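Local coordinates for VAL-1 (Chlorella virus, PDB 3GNE), which probably cleaves alginate by beta-elimination, as an alginate lyase of polysaccharide lyase family 14, at residues A[85-99]-A[211-225]. Sequence-based numbering, arbitrary orientation.
With FLC (citrate anion), chain C.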
loop_
_atom_site.group_PDB
_atom_site.type_symbol
_atom_site.label_atom_id
_atom_site.label_comp_id
_atom_site.label_asym_id
_atom_site.label_seq_id
_atom_site.Cartn_x
_atom_site.Cartn_y
_atom_site.Cartn_z
ATOM N N PHE A 85 8.351 -11.777 15.234
ATOM C CA PHE A 85 7.627 -11.885 13.974
ATOM C C PHE A 85 8.590 -12.249 12.874
ATOM O O PHE A 85 9.707 -11.693 12.802
ATOM C CB PHE A 85 6.951 -10.495 13.728
ATOM C CG PHE A 85 6.022 -10.498 12.528
ATOM C CD1 PHE A 85 4.662 -10.703 12.739
ATOM C CD2 PHE A 85 6.480 -10.271 11.230
ATOM C CE1 PHE A 85 3.777 -10.697 11.646
ATOM C CE2 PHE A 85 5.620 -10.265 10.137
ATOM C CZ PHE A 85 4.271 -10.456 10.370
ATOM N N ASP A 86 8.205 -13.154 12.003
ATOM C CA ASP A 86 9.086 -13.576 10.920
ATOM C C ASP A 86 8.601 -12.927 9.627
ATOM O O ASP A 86 7.521 -13.272 9.116
ATOM C CB ASP A 86 9.083 -15.125 10.853
ATOM C CG ASP A 86 10.065 -15.688 9.853
ATOM O OD1 ASP A 86 10.458 -14.971 8.880
ATOM O OD2 ASP A 86 10.441 -16.906 9.993
ATOM N N PHE A 87 9.350 -11.991 9.094
ATOM C CA PHE A 87 8.991 -11.292 7.878
ATOM C C PHE A 87 9.132 -12.108 6.613
ATOM O O PHE A 87 8.724 -11.625 5.539
ATOM C CB PHE A 87 9.916 -10.051 7.765
ATOM C CG PHE A 87 9.709 -8.997 8.850
ATOM C CD1 PHE A 87 8.591 -8.162 8.803
ATOM C CD2 PHE A 87 10.608 -8.846 9.905
ATOM C CE1 PHE A 87 8.342 -7.199 9.788
ATOM C CE2 PHE A 87 10.376 -7.886 10.889
ATOM C CZ PHE A 87 9.256 -7.078 10.849
ATOM N N ALA A 88 9.685 -13.309 6.720
ATOM C CA ALA A 88 9.869 -14.191 5.582
ATOM C C ALA A 88 10.611 -13.400 4.512
ATOM O O ALA A 88 11.650 -12.811 4.830
ATOM C CB ALA A 88 8.556 -14.774 5.111
ATOM N N ARG A 89 10.112 -13.410 3.262
ATOM C CA ARG A 89 10.801 -12.610 2.234
ATOM C C ARG A 89 9.902 -11.512 1.703
ATOM O O ARG A 89 10.055 -11.087 0.560
ATOM C CB ARG A 89 11.336 -13.523 1.108
ATOM C CG ARG A 89 12.350 -14.498 1.702
ATOM C CD ARG A 89 13.075 -15.377 0.664
ATOM N NE ARG A 89 14.260 -14.672 0.186
ATOM C CZ ARG A 89 15.275 -15.193 -0.494
ATOM N NH1 ARG A 89 15.201 -16.486 -0.771
ATOM N NH2 ARG A 89 16.307 -14.415 -0.860
ATOM N N GLY A 90 9.060 -10.953 2.568
ATOM C CA GLY A 90 8.310 -9.749 2.294
ATOM C C GLY A 90 6.812 -9.990 2.136
ATOM O O GLY A 90 6.287 -11.135 2.238
ATOM N N GLY A 91 6.068 -8.921 1.946
ATOM C CA GLY A 91 4.614 -8.975 1.891
ATOM C C GLY A 91 4.087 -7.586 1.671
ATOM O O GLY A 91 4.860 -6.621 1.546
ATOM N N LYS A 92 2.770 -7.480 1.651
ATOM C CA LYS A 92 2.130 -6.213 1.336
ATOM C C LYS A 92 1.487 -5.556 2.556
ATOM O O LYS A 92 0.964 -6.240 3.434
ATOM C CB LYS A 92 0.970 -6.436 0.333
ATOM C CG LYS A 92 1.392 -6.457 -1.118
ATOM C CD LYS A 92 2.347 -7.592 -1.449
ATOM C CE LYS A 92 2.575 -7.569 -2.966
ATOM N NZ LYS A 92 3.633 -8.605 -3.297
ATOM N N HIS A 93 1.445 -4.235 2.500
ATOM C CA HIS A 93 0.555 -3.448 3.360
ATOM C C HIS A 93 -0.627 -2.973 2.538
ATOM O O HIS A 93 -1.696 -3.585 2.554
ATOM C CB HIS A 93 1.317 -2.262 3.976
ATOM C CG HIS A 93 2.205 -2.667 5.109
ATOM N ND1 HIS A 93 2.895 -1.706 5.812
ATOM C CD2 HIS A 93 2.523 -3.876 5.637
ATOM C CE1 HIS A 93 3.592 -2.340 6.742
ATOM N NE2 HIS A 93 3.412 -3.651 6.677
ATOM N N GLY A 94 -0.440 -1.906 1.739
ATOM C CA GLY A 94 -1.493 -1.367 0.902
ATOM C C GLY A 94 -0.973 -0.136 0.196
ATOM O O GLY A 94 0.215 0.167 0.251
ATOM N N GLY A 95 -1.876 0.582 -0.459
ATOM C CA GLY A 95 -1.415 1.792 -1.177
ATOM C C GLY A 95 -2.557 2.307 -2.022
ATOM O O GLY A 95 -3.729 2.129 -1.729
ATOM N N THR A 96 -2.178 2.990 -3.069
ATOM C CA THR A 96 -3.119 3.725 -3.892
ATOM C C THR A 96 -3.214 3.122 -5.266
ATOM O O THR A 96 -2.227 2.663 -5.808
ATOM C CB THR A 96 -2.587 5.182 -3.952
ATOM O OG1 THR A 96 -3.554 6.073 -4.427
ATOM C CG2 THR A 96 -1.426 5.178 -4.915
ATOM N N PHE A 97 -4.441 3.118 -5.816
ATOM C CA PHE A 97 -4.668 2.692 -7.198
ATOM C C PHE A 97 -5.075 3.893 -8.042
ATOM O O PHE A 97 -5.715 4.805 -7.512
ATOM C CB PHE A 97 -5.760 1.606 -7.263
ATOM C CG PHE A 97 -5.156 0.211 -6.979
ATOM C CD1 PHE A 97 -4.654 -0.107 -5.726
ATOM C CD2 PHE A 97 -5.117 -0.757 -7.986
ATOM C CE1 PHE A 97 -4.137 -1.387 -5.472
ATOM C CE2 PHE A 97 -4.586 -2.023 -7.773
ATOM C CZ PHE A 97 -4.086 -2.314 -6.515
ATOM N N ILE A 98 -4.631 3.854 -9.298
ATOM C CA ILE A 98 -4.804 4.901 -10.293
ATOM C C ILE A 98 -5.776 4.418 -11.362
ATOM O O ILE A 98 -5.571 3.288 -11.821
ATOM C CB ILE A 98 -3.491 5.204 -11.038
ATOM C CG1 ILE A 98 -2.375 5.756 -10.161
ATOM C CG2 ILE A 98 -3.750 6.201 -12.168
ATOM C CD1 ILE A 98 -3.009 6.592 -9.067
ATOM N N GLY A 99 -6.751 5.219 -11.763
ATOM C CA GLY A 99 -7.543 4.827 -12.949
ATOM C C GLY A 99 -8.445 3.640 -12.607
ATOM O O GLY A 99 -9.008 3.529 -11.505
ATOM N N LEU A 211 -7.144 9.133 -12.819
ATOM C CA LEU A 211 -6.438 9.798 -11.730
ATOM C C LEU A 211 -6.455 8.848 -10.546
ATOM O O LEU A 211 -6.899 7.678 -10.661
ATOM C CB LEU A 211 -7.133 11.128 -11.412
ATOM C CG LEU A 211 -7.260 12.090 -12.597
ATOM C CD1 LEU A 211 -8.137 13.241 -12.161
ATOM C CD2 LEU A 211 -5.865 12.550 -13.029
ATOM N N ILE A 212 -5.972 9.337 -9.401
ATOM C CA ILE A 212 -6.024 8.443 -8.225
ATOM C C ILE A 212 -7.470 8.091 -7.909
ATOM O O ILE A 212 -8.304 9.013 -7.862
ATOM C CB ILE A 212 -5.332 9.149 -7.067
ATOM C CG1 ILE A 212 -3.862 9.394 -7.384
ATOM C CG2 ILE A 212 -5.514 8.330 -5.790
ATOM C CD1 ILE A 212 -3.132 10.393 -6.498
ATOM N N SER A 213 -7.743 6.809 -7.751
ATOM C CA SER A 213 -9.168 6.385 -7.641
ATOM C C SER A 213 -9.485 5.714 -6.362
ATOM O O SER A 213 -10.652 5.735 -6.005
ATOM C CB SER A 213 -9.522 5.519 -8.851
ATOM O OG SER A 213 -8.669 4.394 -8.925
ATOM N N ARG A 214 -8.541 5.100 -5.631
ATOM C CA ARG A 214 -8.901 4.531 -4.336
ATOM C C ARG A 214 -7.672 4.261 -3.499
ATOM O O ARG A 214 -6.556 4.163 -4.025
ATOM C CB ARG A 214 -9.686 3.194 -4.425
ATOM C CG ARG A 214 -8.834 2.000 -4.901
ATOM C CD ARG A 214 -9.720 0.749 -4.912
ATOM N NE ARG A 214 -9.027 -0.527 -5.101
ATOM C CZ ARG A 214 -8.652 -1.044 -6.272
ATOM N NH1 ARG A 214 -8.868 -0.321 -7.402
ATOM N NH2 ARG A 214 -8.058 -2.221 -6.287
ATOM N N PHE A 215 -7.886 4.133 -2.204
ATOM C CA PHE A 215 -6.962 3.461 -1.307
ATOM C C PHE A 215 -7.319 1.992 -1.247
ATOM O O PHE A 215 -8.499 1.649 -1.102
ATOM C CB PHE A 215 -7.097 4.053 0.104
ATOM C CG PHE A 215 -6.131 3.458 1.131
ATOM C CD1 PHE A 215 -4.749 3.582 0.969
ATOM C CD2 PHE A 215 -6.678 2.787 2.239
ATOM C CE1 PHE A 215 -3.876 3.062 1.939
ATOM C CE2 PHE A 215 -5.782 2.308 3.198
ATOM C CZ PHE A 215 -4.408 2.445 3.067
ATOM N N ASP A 216 -6.309 1.137 -1.408
ATOM C CA ASP A 216 -6.552 -0.279 -1.354
ATOM C C ASP A 216 -5.631 -0.860 -0.296
ATOM O O ASP A 216 -4.407 -0.802 -0.397
ATOM C CB ASP A 216 -6.215 -0.898 -2.717
ATOM C CG ASP A 216 -6.767 -2.316 -2.790
ATOM O OD1 ASP A 216 -7.965 -2.484 -3.108
ATOM O OD2 ASP A 216 -6.071 -3.282 -2.485
ATOM N N TRP A 217 -6.223 -1.419 0.740
ATOM C CA TRP A 217 -5.523 -2.078 1.822
ATOM C C TRP A 217 -5.621 -3.572 1.595
ATOM O O TRP A 217 -6.708 -4.096 1.447
ATOM C CB TRP A 217 -6.154 -1.738 3.189
ATOM C CG TRP A 217 -5.301 -2.400 4.235
ATOM C CD1 TRP A 217 -5.589 -3.520 4.963
ATOM C CD2 TRP A 217 -4.009 -1.944 4.647
ATOM N NE1 TRP A 217 -4.550 -3.794 5.792
ATOM C CE2 TRP A 217 -3.558 -2.842 5.648
ATOM C CE3 TRP A 217 -3.209 -0.866 4.301
ATOM C CZ2 TRP A 217 -2.320 -2.702 6.292
ATOM C CZ3 TRP A 217 -1.968 -0.719 4.940
ATOM C CH2 TRP A 217 -1.558 -1.614 5.913
ATOM N N ASN A 218 -4.523 -4.294 1.555
ATOM C CA ASN A 218 -4.617 -5.744 1.420
ATOM C C ASN A 218 -3.289 -6.316 1.878
ATOM O O ASN A 218 -2.313 -6.321 1.157
ATOM C CB ASN A 218 -4.915 -6.117 -0.026
ATOM C CG ASN A 218 -5.335 -7.569 -0.113
ATOM O OD1 ASN A 218 -5.173 -8.345 0.814
ATOM N ND2 ASN A 218 -5.897 -7.922 -1.248
ATOM N N THR A 219 -3.271 -6.751 3.161
ATOM C CA THR A 219 -1.999 -7.151 3.752
ATOM C C THR A 219 -1.925 -8.674 3.793
ATOM O O THR A 219 -2.863 -9.372 4.167
ATOM C CB THR A 219 -1.823 -6.529 5.140
ATOM O OG1 THR A 219 -0.511 -6.916 5.630
ATOM C CG2 THR A 219 -2.846 -6.968 6.197
ATOM N N PHE A 220 -0.788 -9.179 3.322
ATOM C CA PHE A 220 -0.555 -10.630 3.196
ATOM C C PHE A 220 0.888 -10.849 2.911
ATOM O O PHE A 220 1.585 -9.908 2.440
ATOM C CB PHE A 220 -1.447 -11.215 2.066
ATOM C CG PHE A 220 -1.219 -10.569 0.719
ATOM C CD1 PHE A 220 -2.026 -9.478 0.342
ATOM C CD2 PHE A 220 -0.216 -11.029 -0.161
ATOM C CE1 PHE A 220 -1.805 -8.869 -0.889
ATOM C CE2 PHE A 220 -0.022 -10.417 -1.385
ATOM C CZ PHE A 220 -0.823 -9.327 -1.753
ATOM N N PHE A 221 1.377 -12.088 3.123
ATOM C CA PHE A 221 2.735 -12.423 2.812
ATOM C C PHE A 221 2.951 -12.715 1.342
ATOM O O PHE A 221 2.122 -13.328 0.684
ATOM C CB PHE A 221 3.144 -13.700 3.588
ATOM C CG PHE A 221 3.623 -13.391 5.010
ATOM C CD1 PHE A 221 4.971 -13.563 5.315
ATOM C CD2 PHE A 221 2.738 -12.930 5.988
ATOM C CE1 PHE A 221 5.451 -13.238 6.578
ATOM C CE2 PHE A 221 3.214 -12.578 7.261
ATOM C CZ PHE A 221 4.572 -12.760 7.541
ATOM N N GLY A 222 4.131 -12.291 0.849
ATOM C CA GLY A 222 4.545 -12.704 -0.473
ATOM C C GLY A 222 3.966 -11.838 -1.582
ATOM O O GLY A 222 3.519 -10.725 -1.405
ATOM N N GLY A 223 4.011 -12.373 -2.760
ATOM C CA GLY A 223 4.673 -13.625 -3.076
ATOM C C GLY A 223 6.173 -13.498 -3.227
ATOM O O GLY A 223 6.685 -12.367 -3.164
ATOM N N PRO A 224 6.814 -14.672 -3.447
ATOM C CA PRO A 224 6.073 -15.954 -3.462
ATOM C C PRO A 224 6.103 -16.711 -2.149
ATOM O O PRO A 224 5.502 -17.781 -2.113
ATOM C CB PRO A 224 6.822 -16.756 -4.546
ATOM C CG PRO A 224 8.247 -16.343 -4.251
ATOM C CD PRO A 224 8.209 -14.926 -3.789
ATOM N N LEU A 225 6.715 -16.234 -1.062
ATOM C CA LEU A 225 6.672 -17.076 0.134
ATOM C C LEU A 225 5.619 -16.652 1.140
ATOM O O LEU A 225 5.476 -15.471 1.449
ATOM C CB LEU A 225 8.046 -17.080 0.835
ATOM C CG LEU A 225 9.183 -17.734 0.076
ATOM C CD1 LEU A 225 10.381 -17.821 1.014
ATOM C CD2 LEU A 225 8.909 -19.138 -0.412
HETATM C CAC FLC C . 0.153 -8.736 -5.985
HETATM C CA FLC C . 0.396 -10.148 -6.482
HETATM C CB FLC C . 1.793 -10.621 -6.064
HETATM C CBC FLC C . 2.792 -9.672 -6.724
HETATM C CG FLC C . 2.002 -12.038 -6.591
HETATM C CGC FLC C . 3.374 -12.644 -6.256
HETATM O OA1 FLC C . 0.107 -8.535 -4.782
HETATM O OA2 FLC C . 0.020 -7.864 -6.824
HETATM O OB1 FLC C . 3.376 -8.864 -5.976
HETATM O OB2 FLC C . 2.925 -9.713 -7.974
HETATM O OG1 FLC C . 4.295 -11.897 -5.939
HETATM O OG2 FLC C . 3.482 -13.897 -6.381
HETATM O OHB FLC C . 1.873 -10.624 -4.650
HETATM O O HOH W 1 7.516 -13.657 1.959
HETATM O O HOH W 2 8.754 -10.259 -1.713
#
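Two neighbouring antiparallel strands of the seven-stranded sheet, 91-99 and 212-221, meet here, joined by backbone bonds such as the pair between Gly95 and Asp216 (Asp216 N to Gly95 O, 2.8 Å); the face carrying Lys92, Phe97, Arg214, Asp216 and Phe220 holds a bound citrate at one end. Lys92 CB lies over one face of the Phe220 ring, 4.1 Å from the centroid, a CH-pi contact, and CG and CD continue past CZ, so the aliphatic part covers the ring while the ammonium group reaches the anion. A bend at chi2 (63°) carries the chain there, and NZ donates to Gly222 O at 2.8 Å and to citrate OB1 at 2.7 Å, with a further bond to OHB. Arg116, Tyr128, Tyr130 and His147 also bind this anion, probably from the crystallisation liquor. Further along, the guanidinium of Arg214 stacks on Phe97, planes 23° apart, as a cation-pi pair. Arg214 NE, 3.0 Å from Asp216 OD1, and NH2 both grip that one oxygen side-on, which fixes the guanidinium's rotation. A classic beta bulge sets Ser213 and Arg214 against the single residue Phe97, whose O accepts from Ser213 N at 2.9 Å and only weakly from Arg214 N; Ser213 OG donates to Gly99 O. Thr219 OG1 donates to Lys92 O at 2.7 Å and also meets Tyr44 OH. On the opposite, largely apolar face, His93 O sits 3.4 Å above the Trp217 ring, Gly94, lacking a side chain, lets the indole lie close, and Phe215 stacks on Phe75 of the other sheet. This is consistent with the concave, carbohydrate-binding sheet of a concanavalin-like beta-sandwich (jelly roll).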